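Long-range contacts in glycosyl hydrolases family 31 family protein (Aspergillus niger, PDB 6DRU), which hydrolyses xyloglucan oligosaccharides, releasing alpha-xylose from the non-reducing terminal glucose as a family 31 alpha-xylosidase: residues A[335-345]-A[363-372]; A[399-408]-A[420-428]. All coordinates share one frame; numbering follows the deposited sequence.

Contact 1: residues A[335-345]-A[363-372]; sequences YAALQANGLLS and RNYDSTNPSA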
loop_
_atom_site.group_PDB
_atom_site.type_symbol
_atom_site.label_atom_id
_atom_site.label_comp_id
_atom_site.label_asym_id
_atom_site.label_seq_id
_atom_site.Cartn_x
_atom_site.Cartn_y
_atom_site.Cartn_z
ATOM N N TYR A 335 -22.050 24.983 4.738
ATOM C CA TYR A 335 -20.775 24.431 4.287
ATOM C C TYR A 335 -19.637 24.774 5.241
ATOM O O TYR A 335 -18.812 23.913 5.566
ATOM C CB TYR A 335 -20.448 24.924 2.879
ATOM C CG TYR A 335 -19.057 24.538 2.429
ATOM C CD1 TYR A 335 -18.703 23.204 2.276
ATOM C CD2 TYR A 335 -18.096 25.504 2.166
ATOM C CE1 TYR A 335 -17.432 22.843 1.868
ATOM C CE2 TYR A 335 -16.821 25.153 1.757
ATOM C CZ TYR A 335 -16.495 23.821 1.610
ATOM O OH TYR A 335 -15.230 23.463 1.203
ATOM N N ALA A 336 -19.570 26.028 5.696
ATOM C CA ALA A 336 -18.477 26.429 6.576
ATOM C C ALA A 336 -18.535 25.690 7.908
ATOM O O ALA A 336 -17.508 25.217 8.407
ATOM C CB ALA A 336 -18.511 27.941 6.797
ATOM N N ALA A 337 -19.729 25.575 8.494
ATOM C CA ALA A 337 -19.860 24.884 9.774
ATOM C C ALA A 337 -19.576 23.394 9.633
ATOM O O ALA A 337 -18.906 22.802 10.488
ATOM C CB ALA A 337 -21.254 25.113 10.353
ATOM N N LEU A 338 -20.083 22.772 8.566
ATOM C CA LEU A 338 -19.829 21.350 8.345
ATOM C C LEU A 338 -18.347 21.086 8.133
ATOM O O LEU A 338 -17.819 20.060 8.579
ATOM C CB LEU A 338 -20.631 20.859 7.141
ATOM C CG LEU A 338 -22.144 20.755 7.319
ATOM C CD1 LEU A 338 -22.833 20.743 5.967
ATOM C CD2 LEU A 338 -22.478 19.498 8.101
ATOM N N GLN A 339 -17.661 22.001 7.448
ATOM C CA GLN A 339 -16.235 21.830 7.194
ATOM C C GLN A 339 -15.419 22.021 8.468
ATOM O O GLN A 339 -14.476 21.264 8.727
ATOM C CB GLN A 339 -15.783 22.810 6.114
ATOM C CG GLN A 339 -14.411 22.521 5.550
ATOM C CD GLN A 339 -14.415 21.338 4.611
ATOM O OE1 GLN A 339 -14.001 20.238 4.978
ATOM N NE2 GLN A 339 -14.884 21.557 3.389
ATOM N N ALA A 340 -15.778 23.019 9.280
ATOM C CA ALA A 340 -14.962 23.368 10.439
ATOM C C ALA A 340 -15.070 22.322 11.540
ATOM O O ALA A 340 -14.080 22.021 12.215
ATOM C CB ALA A 340 -15.365 24.745 10.966
ATOM N N ASN A 341 -16.260 21.766 11.743
ATOM C CA ASN A 341 -16.488 20.785 12.795
ATOM C C ASN A 341 -16.205 19.355 12.347
ATOM O O ASN A 341 -16.509 18.414 13.090
ATOM C CB ASN A 341 -17.919 20.905 13.318
ATOM C CG ASN A 341 -18.151 22.200 14.070
ATOM O OD1 ASN A 341 -17.918 22.282 15.277
ATOM N ND2 ASN A 341 -18.600 23.226 13.357
ATOM N N GLY A 342 -15.636 19.173 11.159
ATOM C CA GLY A 342 -15.299 17.839 10.686
ATOM C C GLY A 342 -16.489 16.922 10.525
ATOM O O GLY A 342 -16.426 15.749 10.917
ATOM N N LEU A 343 -17.581 17.430 9.958
ATOM C CA LEU A 343 -18.789 16.646 9.758
ATOM C C LEU A 343 -18.941 16.165 8.322
ATOM O O LEU A 343 -20.016 15.686 7.949
ATOM C CB LEU A 343 -20.017 17.459 10.167
ATOM C CG LEU A 343 -19.934 18.172 11.516
ATOM C CD1 LEU A 343 -21.206 18.964 11.769
ATOM C CD2 LEU A 343 -19.681 17.174 12.636
ATOM N N LEU A 344 -17.891 16.268 7.514
ATOM C CA LEU A 344 -17.925 15.834 6.127
ATOM C C LEU A 344 -16.899 14.735 5.902
ATOM O O LEU A 344 -15.764 14.824 6.382
ATOM C CB LEU A 344 -17.649 16.998 5.170
ATOM C CG LEU A 344 -18.529 18.239 5.295
ATOM C CD1 LEU A 344 -18.005 19.346 4.397
ATOM C CD2 LEU A 344 -19.968 17.903 4.945
ATOM N N SER A 345 -17.305 13.701 5.173
ATOM C CA SER A 345 -16.343 12.741 4.665
ATOM C C SER A 345 -15.501 13.395 3.573
ATOM O O SER A 345 -15.825 14.471 3.060
ATOM C CB SER A 345 -17.053 11.500 4.125
ATOM O OG SER A 345 -17.812 11.812 2.970
ATOM N N ARG A 363 -19.256 17.094 -1.304
ATOM C CA ARG A 363 -18.763 16.185 -0.277
ATOM C C ARG A 363 -19.955 15.637 0.493
ATOM O O ARG A 363 -20.846 16.400 0.881
ATOM C CB ARG A 363 -17.802 16.895 0.686
ATOM C CG ARG A 363 -16.678 17.661 0.013
ATOM C CD ARG A 363 -16.286 18.886 0.828
ATOM N NE ARG A 363 -15.342 19.737 0.111
ATOM C CZ ARG A 363 -14.022 19.683 0.260
ATOM N NH1 ARG A 363 -13.480 18.821 1.111
ATOM N NH2 ARG A 363 -13.242 20.495 -0.441
ATOM N N ASN A 364 -19.974 14.326 0.713
ATOM C CA ASN A 364 -21.031 13.713 1.505
ATOM C C ASN A 364 -20.788 13.953 2.988
ATOM O O ASN A 364 -19.654 13.867 3.468
ATOM C CB ASN A 364 -21.113 12.212 1.233
ATOM C CG ASN A 364 -22.046 11.875 0.090
ATOM O OD1 ASN A 364 -22.325 12.711 -0.770
ATOM N ND2 ASN A 364 -22.541 10.642 0.076
ATOM N N TYR A 365 -21.861 14.255 3.715
ATOM C CA TYR A 365 -21.744 14.374 5.158
ATOM C C TYR A 365 -21.452 13.003 5.765
ATOM O O TYR A 365 -21.748 11.958 5.178
ATOM C CB TYR A 365 -23.016 14.981 5.759
ATOM C CG TYR A 365 -24.015 13.980 6.296
ATOM C CD1 TYR A 365 -24.320 13.944 7.650
ATOM C CD2 TYR A 365 -24.648 13.067 5.456
ATOM C CE1 TYR A 365 -25.228 13.035 8.159
ATOM C CE2 TYR A 365 -25.556 12.148 5.957
ATOM C CZ TYR A 365 -25.842 12.139 7.310
ATOM O OH TYR A 365 -26.745 11.235 7.821
ATOM N N ASP A 366 -20.860 13.010 6.955
ATOM C CA ASP A 366 -20.377 11.782 7.582
ATOM C C ASP A 366 -21.466 11.222 8.489
ATOM O O ASP A 366 -21.597 11.627 9.645
ATOM C CB ASP A 366 -19.091 12.052 8.354
ATOM C CG ASP A 366 -18.420 10.781 8.829
ATOM O OD1 ASP A 366 -18.870 9.685 8.433
ATOM O OD2 ASP A 366 -17.445 10.878 9.604
ATOM N N SER A 367 -22.250 10.275 7.966
ATOM C CA SER A 367 -23.301 9.663 8.771
ATOM C C SER A 367 -22.740 8.812 9.903
ATOM O O SER A 367 -23.454 8.555 10.878
ATOM C CB SER A 367 -24.221 8.813 7.891
ATOM O OG SER A 367 -23.529 7.706 7.338
ATOM N N THR A 368 -21.485 8.367 9.798
ATOM C CA THR A 368 -20.861 7.623 10.886
ATOM C C THR A 368 -20.414 8.528 12.028
ATOM O O THR A 368 -20.131 8.028 13.122
ATOM C CB THR A 368 -19.663 6.822 10.368
ATOM O OG1 THR A 368 -18.585 7.714 10.063
ATOM C CG2 THR A 368 -20.040 6.054 9.113
ATOM N N ASN A 369 -20.344 9.835 11.795
ATOM C CA ASN A 369 -19.996 10.788 12.842
ATOM C C ASN A 369 -21.247 11.138 13.640
ATOM O O ASN A 369 -22.190 11.703 13.075
ATOM C CB ASN A 369 -19.385 12.047 12.229
ATOM C CG ASN A 369 -18.812 13.004 13.267
ATOM O OD1 ASN A 369 -19.235 13.027 14.422
ATOM N ND2 ASN A 369 -17.844 13.809 12.846
ATOM N N PRO A 370 -21.304 10.815 14.934
ATOM C CA PRO A 370 -22.509 11.141 15.715
ATOM C C PRO A 370 -22.810 12.626 15.760
ATOM O O PRO A 370 -23.986 13.011 15.767
ATOM C CB PRO A 370 -22.183 10.586 17.107
ATOM C CG PRO A 370 -21.143 9.538 16.863
ATOM C CD PRO A 370 -20.323 10.051 15.720
ATOM N N SER A 371 -21.779 13.472 15.786
ATOM C CA SER A 371 -22.009 14.912 15.765
ATOM C C SER A 371 -22.639 15.356 14.452
ATOM O O SER A 371 -23.446 16.293 14.439
ATOM C CB SER A 371 -20.696 15.657 16.001
ATOM O OG SER A 371 -20.180 15.387 17.291
ATOM N N ALA A 372 -22.290 14.698 13.345
ATOM C CA ALA A 372 -22.872 15.057 12.058
ATOM C C ALA A 372 -24.332 14.624 11.971
ATOM O O ALA A 372 -25.158 15.326 11.375
ATOM C CB ALA A 372 -22.053 14.448 10.922
HETATM O O HOH W 1 -14.733 16.900 2.877
#
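Ser345 grips Asn364 O twice: Ser345 N donates at 2.9 Å, and Ser345 OG reaches the same oxygen from above the carbonyl plane. Two residues before Ser345, Leu343 O accepts from Asp366 N at 3.0 Å; the two backbone bonds make a single antiparallel bridge, with Leu344 and Tyr365 as its non-hydrogen-bonded pair. This sits in the TIM-barrel domain, where the chain leaving helix 335-340 meets the end of strand 360-364 and the start of helix 370-385. Leu343 leans on that helix start, its CB 3.7 Å from Ala372 CB and its CD2 beside Ser371 CB. Asn369, at the N-cap, fixes this first turn by accepting from Ser371 N through OD1. On the far side of the bridge, Arg363 bends at chi2 (148°) and passes Leu344 CD1, bringing its guanidinium beneath the Gln339 amide. The two planes stand 84° apart, with NE2 over one guanidinium face. Arg363 NH2 is held by Asn408 and Tyr361 of the third subunit, and Tyr335 OH by Gln411 of that same subunit. In the guanidinium plane, water 1 accepts from Arg363 NH1 (2.9 Å) and donates to Ser345 O (2.7 Å).

Contact 2: residues A[399-408]-A[420-428]; sequences GGALGEAYEN and FTLPNVNYA. With BGC (beta-D-glucopyranose), chain F.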
loop_
_atom_site.group_PDB
_atom_site.type_symbol
_atom_site.label_atom_id
_atom_site.label_comp_id
_atom_site.label_asym_id
_atom_site.label_seq_id
_atom_site.Cartn_x
_atom_site.Cartn_y
_atom_site.Cartn_z
ATOM N N GLY A 399 -23.375 5.620 -0.203
ATOM C CA GLY A 399 -22.074 5.690 0.425
ATOM C C GLY A 399 -20.957 5.748 -0.603
ATOM O O GLY A 399 -21.034 5.148 -1.684
ATOM N N GLY A 400 -19.893 6.468 -0.254
ATOM C CA GLY A 400 -18.769 6.650 -1.151
ATOM C C GLY A 400 -19.026 7.733 -2.179
ATOM O O GLY A 400 -18.864 8.922 -1.890
ATOM N N ALA A 401 -19.423 7.333 -3.383
ATOM C CA ALA A 401 -19.851 8.281 -4.403
ATOM C C ALA A 401 -21.269 8.753 -4.079
ATOM O O ALA A 401 -21.814 8.471 -3.009
ATOM C CB ALA A 401 -19.750 7.653 -5.790
ATOM N N LEU A 402 -21.894 9.471 -5.007
ATOM C CA LEU A 402 -23.232 10.012 -4.777
ATOM C C LEU A 402 -24.282 9.114 -5.433
ATOM O O LEU A 402 -24.948 9.475 -6.403
ATOM C CB LEU A 402 -23.317 11.450 -5.283
ATOM C CG LEU A 402 -24.557 12.240 -4.855
ATOM C CD1 LEU A 402 -24.842 12.046 -3.373
ATOM C CD2 LEU A 402 -24.389 13.715 -5.180
ATOM N N GLY A 403 -24.399 7.902 -4.888
ATOM C CA GLY A 403 -25.524 7.038 -5.174
ATOM C C GLY A 403 -25.395 6.142 -6.388
ATOM O O GLY A 403 -26.246 5.262 -6.576
ATOM N N GLU A 404 -24.376 6.328 -7.222
ATOM C CA GLU A 404 -24.228 5.552 -8.442
ATOM C C GLU A 404 -22.916 4.780 -8.433
ATOM O O GLU A 404 -22.011 5.049 -7.638
ATOM C CB GLU A 404 -24.295 6.450 -9.684
ATOM C CG GLU A 404 -25.531 7.328 -9.751
ATOM C CD GLU A 404 -26.775 6.558 -10.149
ATOM O OE1 GLU A 404 -26.648 5.377 -10.537
ATOM O OE2 GLU A 404 -27.880 7.134 -10.070
ATOM N N ALA A 405 -22.824 3.808 -9.338
ATOM C CA ALA A 405 -21.626 2.998 -9.505
ATOM C C ALA A 405 -20.580 3.673 -10.380
ATOM O O ALA A 405 -19.587 3.036 -10.744
ATOM C CB ALA A 405 -21.991 1.632 -10.090
ATOM N N TYR A 406 -20.795 4.936 -10.735
ATOM C CA TYR A 406 -19.844 5.716 -11.507
ATOM C C TYR A 406 -19.636 7.062 -10.829
ATOM O O TYR A 406 -20.514 7.560 -10.119
ATOM C CB TYR A 406 -20.325 5.920 -12.951
ATOM C CG TYR A 406 -21.785 6.301 -13.062
ATOM C CD1 TYR A 406 -22.192 7.624 -12.944
ATOM C CD2 TYR A 406 -22.760 5.336 -13.285
ATOM C CE1 TYR A 406 -23.527 7.974 -13.045
ATOM C CE2 TYR A 406 -24.096 5.675 -13.386
ATOM C CZ TYR A 406 -24.473 6.995 -13.266
ATOM O OH TYR A 406 -25.802 7.337 -13.368
ATOM N N GLU A 407 -18.462 7.641 -11.047
ATOM C CA GLU A 407 -18.156 8.954 -10.505
ATOM C C GLU A 407 -18.611 10.048 -11.467
ATOM O O GLU A 407 -19.027 9.788 -12.599
ATOM C CB GLU A 407 -16.660 9.080 -10.214
ATOM C CG GLU A 407 -16.263 8.666 -8.807
ATOM C CD GLU A 407 -16.730 9.652 -7.751
ATOM O OE1 GLU A 407 -17.178 10.760 -8.118
ATOM O OE2 GLU A 407 -16.650 9.320 -6.551
ATOM N N ASN A 408 -18.541 11.292 -10.986
ATOM C CA ASN A 408 -18.896 12.474 -11.776
ATOM C C ASN A 408 -20.376 12.454 -12.152
ATOM O O ASN A 408 -20.755 12.659 -13.307
ATOM C CB ASN A 408 -18.004 12.604 -13.014
ATOM C CG ASN A 408 -16.528 12.638 -12.665
ATOM O OD1 ASN A 408 -16.038 13.606 -12.081
ATOM N ND2 ASN A 408 -15.812 11.574 -13.014
ATOM N N PHE A 420 -13.237 6.262 -13.791
ATOM C CA PHE A 420 -12.670 6.864 -12.592
ATOM C C PHE A 420 -12.956 5.959 -11.400
ATOM O O PHE A 420 -14.094 5.523 -11.199
ATOM C CB PHE A 420 -13.256 8.258 -12.357
ATOM C CG PHE A 420 -12.734 9.308 -13.303
ATOM C CD1 PHE A 420 -11.515 9.927 -13.072
ATOM C CD2 PHE A 420 -13.469 9.687 -14.416
ATOM C CE1 PHE A 420 -11.035 10.897 -13.937
ATOM C CE2 PHE A 420 -12.994 10.657 -15.284
ATOM C CZ PHE A 420 -11.777 11.261 -15.045
ATOM N N THR A 421 -11.922 5.672 -10.611
ATOM C CA THR A 421 -12.053 4.715 -9.520
ATOM C C THR A 421 -13.002 5.236 -8.448
ATOM O O THR A 421 -12.998 6.426 -8.114
ATOM C CB THR A 421 -10.686 4.417 -8.903
ATOM O OG1 THR A 421 -9.728 4.193 -9.945
ATOM C CG2 THR A 421 -10.761 3.179 -8.023
ATOM N N LEU A 422 -13.825 4.340 -7.912
ATOM C CA LEU A 422 -14.723 4.719 -6.834
ATOM C C LEU A 422 -13.915 5.088 -5.590
ATOM O O LEU A 422 -12.891 4.460 -5.302
ATOM C CB LEU A 422 -15.696 3.584 -6.527
ATOM C CG LEU A 422 -16.728 3.338 -7.632
ATOM C CD1 LEU A 422 -17.706 2.240 -7.238
ATOM C CD2 LEU A 422 -17.466 4.626 -7.975
ATOM N N PRO A 423 -14.348 6.097 -4.833
ATOM C CA PRO A 423 -13.473 6.697 -3.817
ATOM C C PRO A 423 -13.441 5.890 -2.525
ATOM O O PRO A 423 -14.483 5.503 -1.988
ATOM C CB PRO A 423 -14.093 8.079 -3.595
ATOM C CG PRO A 423 -15.548 7.860 -3.855
ATOM C CD PRO A 423 -15.643 6.795 -4.926
ATOM N N ASN A 424 -12.229 5.643 -2.025
ATOM C CA ASN A 424 -12.028 5.114 -0.676
ATOM C C ASN A 424 -11.886 6.306 0.264
ATOM O O ASN A 424 -10.788 6.760 0.593
ATOM C CB ASN A 424 -10.808 4.202 -0.631
ATOM C CG ASN A 424 -10.615 3.553 0.726
ATOM O OD1 ASN A 424 -11.513 3.565 1.569
ATOM N ND2 ASN A 424 -9.434 2.985 0.948
ATOM N N VAL A 425 -13.033 6.821 0.705
ATOM C CA VAL A 425 -13.086 8.080 1.438
ATOM C C VAL A 425 -12.746 7.866 2.907
ATOM O O VAL A 425 -12.711 6.730 3.393
ATOM C CB VAL A 425 -14.467 8.745 1.289
ATOM C CG1 VAL A 425 -14.818 8.913 -0.177
ATOM C CG2 VAL A 425 -15.526 7.923 2.000
ATOM N N ASN A 426 -12.501 8.963 3.621
ATOM C CA ASN A 426 -12.278 8.939 5.060
ATOM C C ASN A 426 -13.590 9.186 5.794
ATOM O O ASN A 426 -14.285 10.169 5.519
ATOM C CB ASN A 426 -11.256 10.001 5.470
ATOM C CG ASN A 426 -9.826 9.510 5.381
ATOM O OD1 ASN A 426 -9.558 8.321 5.547
ATOM N ND2 ASN A 426 -8.897 10.427 5.134
ATOM N N TYR A 427 -13.922 8.294 6.723
ATOM C CA TYR A 427 -15.036 8.478 7.641
ATOM C C TYR A 427 -14.503 8.594 9.064
ATOM O O TYR A 427 -13.317 8.384 9.331
ATOM C CB TYR A 427 -16.035 7.317 7.564
ATOM C CG TYR A 427 -16.794 7.209 6.263
ATOM C CD1 TYR A 427 -17.594 8.250 5.810
ATOM C CD2 TYR A 427 -16.728 6.052 5.498
ATOM C CE1 TYR A 427 -18.295 8.147 4.623
ATOM C CE2 TYR A 427 -17.424 5.937 4.312
ATOM C CZ TYR A 427 -18.208 6.986 3.879
ATOM O OH TYR A 427 -18.903 6.874 2.696
ATOM N N ALA A 428 -15.405 8.931 9.987
ATOM C CA ALA A 428 -15.048 8.944 11.400
ATOM C C ALA A 428 -14.934 7.539 11.974
ATOM O O ALA A 428 -14.297 7.358 13.016
ATOM C CB ALA A 428 -16.074 9.750 12.196
HETATM C C2 BGC F . -28.536 9.984 -13.404
HETATM C C3 BGC F . -28.008 9.479 -12.106
HETATM C C4 BGC F . -28.592 10.311 -10.949
HETATM C C5 BGC F . -30.089 10.381 -11.062
HETATM C C6 BGC F . -30.641 11.311 -9.991
HETATM C C1 BGC F . -30.041 9.953 -13.336
HETATM O O2 BGC F . -28.073 9.156 -14.494
HETATM O O3 BGC F . -26.629 9.575 -12.110
HETATM O O4 BGC F . -28.253 9.716 -9.716
HETATM O O5 BGC F . -30.460 10.880 -12.332
HETATM O O6 BGC F . -31.953 11.702 -10.334
HETATM O O HOH W 2 -20.639 8.720 1.358
HETATM O O HOH W 3 -16.512 6.458 -12.362
#
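Tyr427 points the edge of its ring at the backbone of Gly400, whose N-H donates to Tyr427 OH at 3.1 Å with an angle of 145° at the hydrogen. Water 2, lying in the ring plane, joins the same two groups, and the hydroxyl has a further partner in Gln432. Val425 CG2 covers one face of the Tyr427 ring. Glycine at 400, with positive phi (81°), lets the chain turn close beside Pro423, whose CG packs 3.9 Å from Gly400 C. Glu407 approaches Pro423 from the opposite direction: bent at chi2 (-71°), it lays OE2 against the ring carbons CD and CG, while OE1 turns back to accept from Asn408 N. Leu422 sends CD2 to Ala405 O, 3.8 Å away, and toward Ala401 CB. Both segments belong to the long excursion after strand 391-394 of the TIM barrel, and its first half reaches the bound sugar. There Glu404 OE2 accepts from O4 of the glucopyranose (2.6 Å), and Tyr406 OH shares a 2.7 Å hydrogen bond with its O3. Glu404 CB lies over the centre of the Tyr406 ring, so the two sugar-binding side chains pack against each other; a salt bridge from Lys119 of the fourth subunit holds Glu404 OE1. At the other end, Asn408 packs across Phe420 at about a right angle, its ND2 3.3 Å from Phe420 CD2; its polar partners are in the third subunit, where OD1 accepts from Arg363 NH2 and ND2 donates to Pro351 O. Water 3 accepts from Glu407 N and donates to Phe420 O.

How the contacts relate
Following the chain from the N terminus, helix 335-340 comes first, and contact 1 closes the loop that runs through strands 346-347, 355-357 and 360-364 before helix 370-385 begins. That helix leads to strand 391-394 of the barrel sheet; contact 2 then closes a second, shorter loop round helix 413-417. The two loops follow in series, neither enclosing nor crossing the other, yet the contacts, with centres about 16 Å apart, meet in space. Asp366 OD2 of contact 1 receives a probable hydrogen bond from Ala428 N of contact 2 (2.8 Å), and strand 346-347 pairs antiparallel with strand 425-426, so the outer loops of successive barrel strands are joined.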